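Long-range contact in L-arabinose ABC transporter, periplasmic L-arabinose-binding protein (Burkholderia thailandensis, PDB 4KZK), which probably captures L-arabinose or D-galactose in the periplasm and hands it to an ABC transporter for uptake into the cell: residues V137-Q150 / T311-I323. Numbering follows the deposited sequence. Where two conformers were deposited one is given.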
loop_
_atom_site.group_PDB
_atom_site.type_symbol
_atom_site.label_atom_id
_atom_site.label_comp_id
_atom_site.label_asym_id
_atom_site.label_seq_id
_atom_site.Cartn_x
_atom_site.Cartn_y
_atom_site.Cartn_z
ATOM N N VAL A 137 13.621 -14.974 -4.072
ATOM C CA VAL A 137 12.176 -14.880 -3.900
ATOM C C VAL A 137 11.610 -13.930 -4.944
ATOM O O VAL A 137 11.907 -12.733 -4.922
ATOM C CB VAL A 137 11.786 -14.407 -2.491
ATOM C CG1 VAL A 137 10.274 -14.281 -2.378
ATOM C CG2 VAL A 137 12.313 -15.378 -1.434
ATOM N N PRO A 138 10.822 -14.465 -5.878
ATOM C CA PRO A 138 10.215 -13.571 -6.865
ATOM C C PRO A 138 9.238 -12.650 -6.161
ATOM O O PRO A 138 8.540 -13.087 -5.244
ATOM C CB PRO A 138 9.477 -14.528 -7.801
ATOM C CG PRO A 138 9.223 -15.728 -6.953
ATOM C CD PRO A 138 10.422 -15.864 -6.094
ATOM N N HIS A 139 9.223 -11.397 -6.598
ATOM C CA HIS A 139 8.468 -10.344 -5.932
ATOM C C HIS A 139 7.645 -9.524 -6.913
ATOM O O HIS A 139 8.088 -9.247 -8.022
ATOM C CB HIS A 139 9.426 -9.423 -5.198
ATOM C CG HIS A 139 8.731 -8.321 -4.471
ATOM N ND1 HIS A 139 7.959 -8.546 -3.350
ATOM C CD2 HIS A 139 8.664 -6.992 -4.715
ATOM C CE1 HIS A 139 7.424 -7.407 -2.956
ATOM N NE2 HIS A 139 7.852 -6.449 -3.750
ATOM N N MET A 140 6.454 -9.127 -6.501
ATOM C CA MET A 140 5.694 -8.122 -7.227
ATOM C C MET A 140 5.281 -7.038 -6.269
ATOM O O MET A 140 4.709 -7.337 -5.213
ATOM C CB MET A 140 4.459 -8.704 -7.896
ATOM C CG MET A 140 3.724 -7.672 -8.734
ATOM S SD MET A 140 2.199 -8.215 -9.534
ATOM C CE MET A 140 2.819 -9.468 -10.657
ATOM N N GLY A 141 5.610 -5.793 -6.602
ATOM C CA GLY A 141 5.166 -4.648 -5.811
ATOM C C GLY A 141 4.925 -3.478 -6.714
ATOM O O GLY A 141 4.907 -3.635 -7.937
ATOM N N ILE A 142 4.752 -2.303 -6.119
ATOM C CA ILE A 142 4.508 -1.109 -6.896
ATOM C C ILE A 142 5.819 -0.365 -7.141
ATOM O O ILE A 142 6.772 -0.503 -6.370
ATOM C CB ILE A 142 3.455 -0.182 -6.245
ATOM C CG1 ILE A 142 3.968 0.533 -4.981
ATOM C CG2 ILE A 142 2.201 -0.969 -5.946
ATOM C CD1 ILE A 142 2.993 1.539 -4.428
ATOM N N SER A 143 5.854 0.439 -8.202
ATOM C CA SER A 143 6.992 1.333 -8.453
ATOM C C SER A 143 6.895 2.528 -7.511
ATOM O O SER A 143 6.381 3.587 -7.856
ATOM C CB SER A 143 7.036 1.775 -9.928
ATOM O OG SER A 143 8.329 2.336 -10.206
ATOM N N ALA A 144 7.370 2.327 -6.282
ATOM C CA ALA A 144 6.990 3.153 -5.146
ATOM C C ALA A 144 7.380 4.618 -5.249
ATOM O O ALA A 144 6.576 5.503 -4.954
ATOM C CB ALA A 144 7.520 2.549 -3.856
ATOM N N TYR A 145 8.612 4.878 -5.674
ATOM C CA TYR A 145 9.062 6.250 -5.806
ATOM C C TYR A 145 8.247 6.995 -6.847
ATOM O O TYR A 145 7.779 8.110 -6.580
ATOM C CB TYR A 145 10.563 6.312 -6.112
ATOM C CG TYR A 145 11.058 7.746 -6.161
ATOM C CD1 TYR A 145 11.339 8.452 -4.985
ATOM C CD2 TYR A 145 11.193 8.421 -7.373
ATOM C CE1 TYR A 145 11.737 9.785 -5.029
ATOM C CE2 TYR A 145 11.582 9.743 -7.415
ATOM C CZ TYR A 145 11.859 10.423 -6.231
ATOM O OH TYR A 145 12.260 11.763 -6.297
ATOM N N ARG A 146 8.045 6.382 -8.015
ATOM C CA ARG A 146 7.258 7.016 -9.068
ATOM C C ARG A 146 5.810 7.239 -8.656
ATOM O O ARG A 146 5.232 8.258 -8.967
ATOM C CB ARG A 146 7.294 6.193 -10.361
ATOM C CG ARG A 146 8.651 6.198 -11.033
ATOM C CD ARG A 146 8.610 5.768 -12.495
ATOM N NE ARG A 146 7.383 5.053 -12.849
ATOM C CZ ARG A 146 7.247 3.735 -12.995
ATOM N NH1 ARG A 146 8.258 2.886 -12.873
ATOM N NH2 ARG A 146 6.055 3.261 -13.287
ATOM N N ILE A 147 5.244 6.302 -7.905
ATOM C CA ILE A 147 3.883 6.426 -7.372
ATOM C C ILE A 147 3.818 7.627 -6.428
ATOM O O ILE A 147 2.904 8.447 -6.477
ATOM C CB ILE A 147 3.468 5.147 -6.611
ATOM C CG1 ILE A 147 3.406 3.944 -7.566
ATOM C CG2 ILE A 147 2.132 5.336 -5.897
ATOM C CD1 ILE A 147 2.382 4.057 -8.672
ATOM N N GLY A 148 4.788 7.704 -5.539
ATOM C CA GLY A 148 4.899 8.871 -4.684
ATOM C C GLY A 148 4.969 10.187 -5.449
ATOM O O GLY A 148 4.339 11.181 -5.054
ATOM N N ARG A 149 5.775 10.231 -6.516
ATOM C CA ARG A 149 5.799 11.430 -7.345
ATOM C C ARG A 149 4.406 11.793 -7.844
ATOM O O ARG A 149 4.047 12.978 -7.885
ATOM C CB ARG A 149 6.738 11.237 -8.537
ATOM C CG ARG A 149 8.201 11.071 -8.182
ATOM C CD ARG A 149 8.801 12.300 -7.525
ATOM N NE ARG A 149 8.889 13.445 -8.428
ATOM C CZ ARG A 149 9.980 14.183 -8.621
ATOM N NH1 ARG A 149 11.138 13.901 -8.008
ATOM N NH2 ARG A 149 9.908 15.225 -9.436
ATOM N N GLN A 150 3.665 10.796 -8.291
ATOM C CA GLN A 150 2.271 11.013 -8.717
ATOM C C GLN A 150 1.399 11.571 -7.601
ATOM O O GLN A 150 0.558 12.429 -7.843
ATOM C CB GLN A 150 1.650 9.736 -9.260
ATOM C CG GLN A 150 2.284 9.236 -10.542
ATOM C CD GLN A 150 1.683 7.910 -10.936
ATOM O OE1 GLN A 150 2.033 6.881 -10.371
ATOM N NE2 GLN A 150 0.767 7.922 -11.848
ATOM N N THR A 311 10.401 -20.383 -14.585
ATOM C CA THR A 311 11.079 -19.385 -13.754
ATOM C C THR A 311 10.184 -18.153 -13.624
ATOM O O THR A 311 9.856 -17.518 -14.629
ATOM C CB THR A 311 12.444 -18.961 -14.382
ATOM O OG1 THR A 311 13.295 -20.107 -14.523
ATOM C CG2 THR A 311 13.168 -17.903 -13.525
ATOM N N PRO A 312 9.778 -17.814 -12.386
ATOM C CA PRO A 312 8.945 -16.622 -12.219
ATOM C C PRO A 312 9.729 -15.339 -12.460
ATOM O O PRO A 312 10.957 -15.306 -12.274
ATOM C CB PRO A 312 8.514 -16.704 -10.755
ATOM C CG PRO A 312 9.643 -17.433 -10.103
ATOM C CD PRO A 312 10.082 -18.453 -11.090
ATOM N N PRO A 313 9.033 -14.283 -12.900
ATOM C CA PRO A 313 9.694 -12.999 -12.956
ATOM C C PRO A 313 10.247 -12.675 -11.574
ATOM O O PRO A 313 9.506 -12.725 -10.581
ATOM C CB PRO A 313 8.570 -12.027 -13.350
ATOM C CG PRO A 313 7.506 -12.871 -13.966
ATOM C CD PRO A 313 7.612 -14.204 -13.277
ATOM N N PRO A 314 11.542 -12.370 -11.474
ATOM C CA PRO A 314 12.098 -12.090 -10.142
ATOM C C PRO A 314 11.592 -10.785 -9.530
ATOM O O PRO A 314 11.504 -10.682 -8.312
ATOM C CB PRO A 314 13.615 -12.033 -10.382
ATOM C CG PRO A 314 13.782 -11.895 -11.850
ATOM C CD PRO A 314 12.598 -12.555 -12.483
ATOM N N LEU A 315 11.252 -9.810 -10.352
ATOM C CA LEU A 315 10.770 -8.535 -9.833
ATOM C C LEU A 315 9.892 -7.836 -10.864
ATOM O O LEU A 315 10.306 -7.606 -12.021
ATOM C CB LEU A 315 11.938 -7.639 -9.430
ATOM C CG LEU A 315 11.619 -6.270 -8.809
ATOM C CD1 LEU A 315 10.821 -6.414 -7.526
ATOM C CD2 LEU A 315 12.922 -5.527 -8.539
ATOM N N VAL A 316 8.672 -7.537 -10.451
ATOM C CA VAL A 316 7.720 -6.797 -11.258
ATOM C C VAL A 316 7.248 -5.632 -10.414
ATOM O O VAL A 316 6.765 -5.820 -9.307
ATOM C CB VAL A 316 6.518 -7.656 -11.668
ATOM C CG1 VAL A 316 5.465 -6.812 -12.395
ATOM C CG2 VAL A 316 6.979 -8.818 -12.533
ATOM N N LEU A 317 7.373 -4.432 -10.954
ATOM C CA LEU A 317 6.981 -3.217 -10.263
ATOM C C LEU A 317 5.896 -2.540 -11.065
ATOM O O LEU A 317 6.114 -2.094 -12.193
ATOM C CB LEU A 317 8.168 -2.285 -10.109
ATOM C CG LEU A 317 9.263 -2.808 -9.195
ATOM C CD1 LEU A 317 10.373 -1.768 -9.161
ATOM C CD2 LEU A 317 8.755 -3.152 -7.795
ATOM N N THR A 318 4.708 -2.492 -10.469
ATOM C CA THR A 318 3.488 -2.059 -11.150
ATOM C C THR A 318 3.211 -0.563 -11.009
ATOM O O THR A 318 3.811 0.134 -10.203
ATOM C CB THR A 318 2.288 -2.834 -10.609
ATOM O OG1 THR A 318 2.057 -2.475 -9.238
ATOM C CG2 THR A 318 2.496 -4.360 -10.761
ATOM N N SER A 319 2.307 -0.072 -11.844
ATOM C CA SER A 319 2.055 1.353 -11.967
ATOM C C SER A 319 0.650 1.726 -11.538
ATOM O O SER A 319 -0.202 0.861 -11.326
ATOM C CB SER A 319 2.269 1.786 -13.426
ATOM O OG SER A 319 3.644 1.685 -13.798
ATOM N N GLY A 320 0.413 3.021 -11.444
ATOM C CA GLY A 320 -0.866 3.542 -11.017
ATOM C C GLY A 320 -1.266 4.807 -11.742
ATOM O O GLY A 320 -0.466 5.418 -12.440
ATOM N N THR A 321 -2.521 5.204 -11.554
ATOM C CA THR A 321 -3.005 6.466 -12.086
ATOM C C THR A 321 -3.899 7.159 -11.069
ATOM O O THR A 321 -4.568 6.510 -10.248
ATOM C CB THR A 321 -3.810 6.307 -13.385
ATOM O OG1 THR A 321 -4.989 5.555 -13.107
ATOM C CG2 THR A 321 -2.985 5.612 -14.464
ATOM N N LEU A 322 -3.910 8.480 -11.134
ATOM C CA LEU A 322 -4.683 9.259 -10.182
ATOM C C LEU A 322 -6.180 9.108 -10.395
ATOM O O LEU A 322 -6.654 9.227 -11.528
ATOM C CB LEU A 322 -4.303 10.733 -10.277
ATOM C CG LEU A 322 -5.193 11.680 -9.480
ATOM C CD1 LEU A 322 -4.951 11.478 -8.001
ATOM C CD2 LEU A 322 -4.958 13.117 -9.919
ATOM N N ILE A 323 -6.911 8.874 -9.303
ATOM C CA ILE A 323 -8.373 8.951 -9.307
ATOM C C ILE A 323 -8.819 9.969 -8.273
ATOM O O ILE A 323 -8.211 10.127 -7.216
ATOM C CB ILE A 323 -9.081 7.603 -9.099
ATOM C CG1 ILE A 323 -8.704 6.927 -7.779
ATOM C CG2 ILE A 323 -8.813 6.689 -10.295
ATOM C CD1 ILE A 323 -9.570 5.707 -7.499
HETATM O O HOH W 1 7.317 -11.403 -9.812
HETATM O O HOH W 2 2.745 4.633 -11.944
#
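His139 to Ile142 pair in parallel with Leu315 to Thr318 through a ladder of backbone hydrogen bonds. It opens with His139 N to Pro314 O, runs through Val316 N to His139 O, Gly141 N to Val316 O and Thr318 N to Gly141 O, and closes with Ser143 N on Thr318 O at 2.9 Å. Water 1 donates to Pro313 O and to His139 O, already the acceptor of Val316 N.

On one face, a chi1 of -176° lays Met140 alongside Val316, Met140 CG 4.1 Å from Val316 CB; its side chain crosses that of Thr318 at about a right angle, Met140 SD nearest Thr318 CG2. On the other, Leu315 CD1 lies 3.6 Å from His139 CD2, in the ring plane at its edge, while His139 ND1 bonds to Ser121. Pro138 CG rests on Pro312 CG at 3.6 Å.

Beyond the ladder, Gln150 NE2 gives Gly320 O a nearly straight bond of 2.9 Å, from above the carbonyl plane; water 2 links Gln150 OE1 to Gly320 N.

Ile142 touches the bound galactose, and Thr318 OG1 bonds to His294, another pocket residue. Both segments pass between the lobes side by side, consistent with two hinge crossovers of a type I periplasmic binding protein. Strand 118-122 flanks 139-142 on the side away from 315-318, helix 291-308 covers the Met140 face, and past the hinge Thr321 and Ile323 pair antiparallel with strand 283-288.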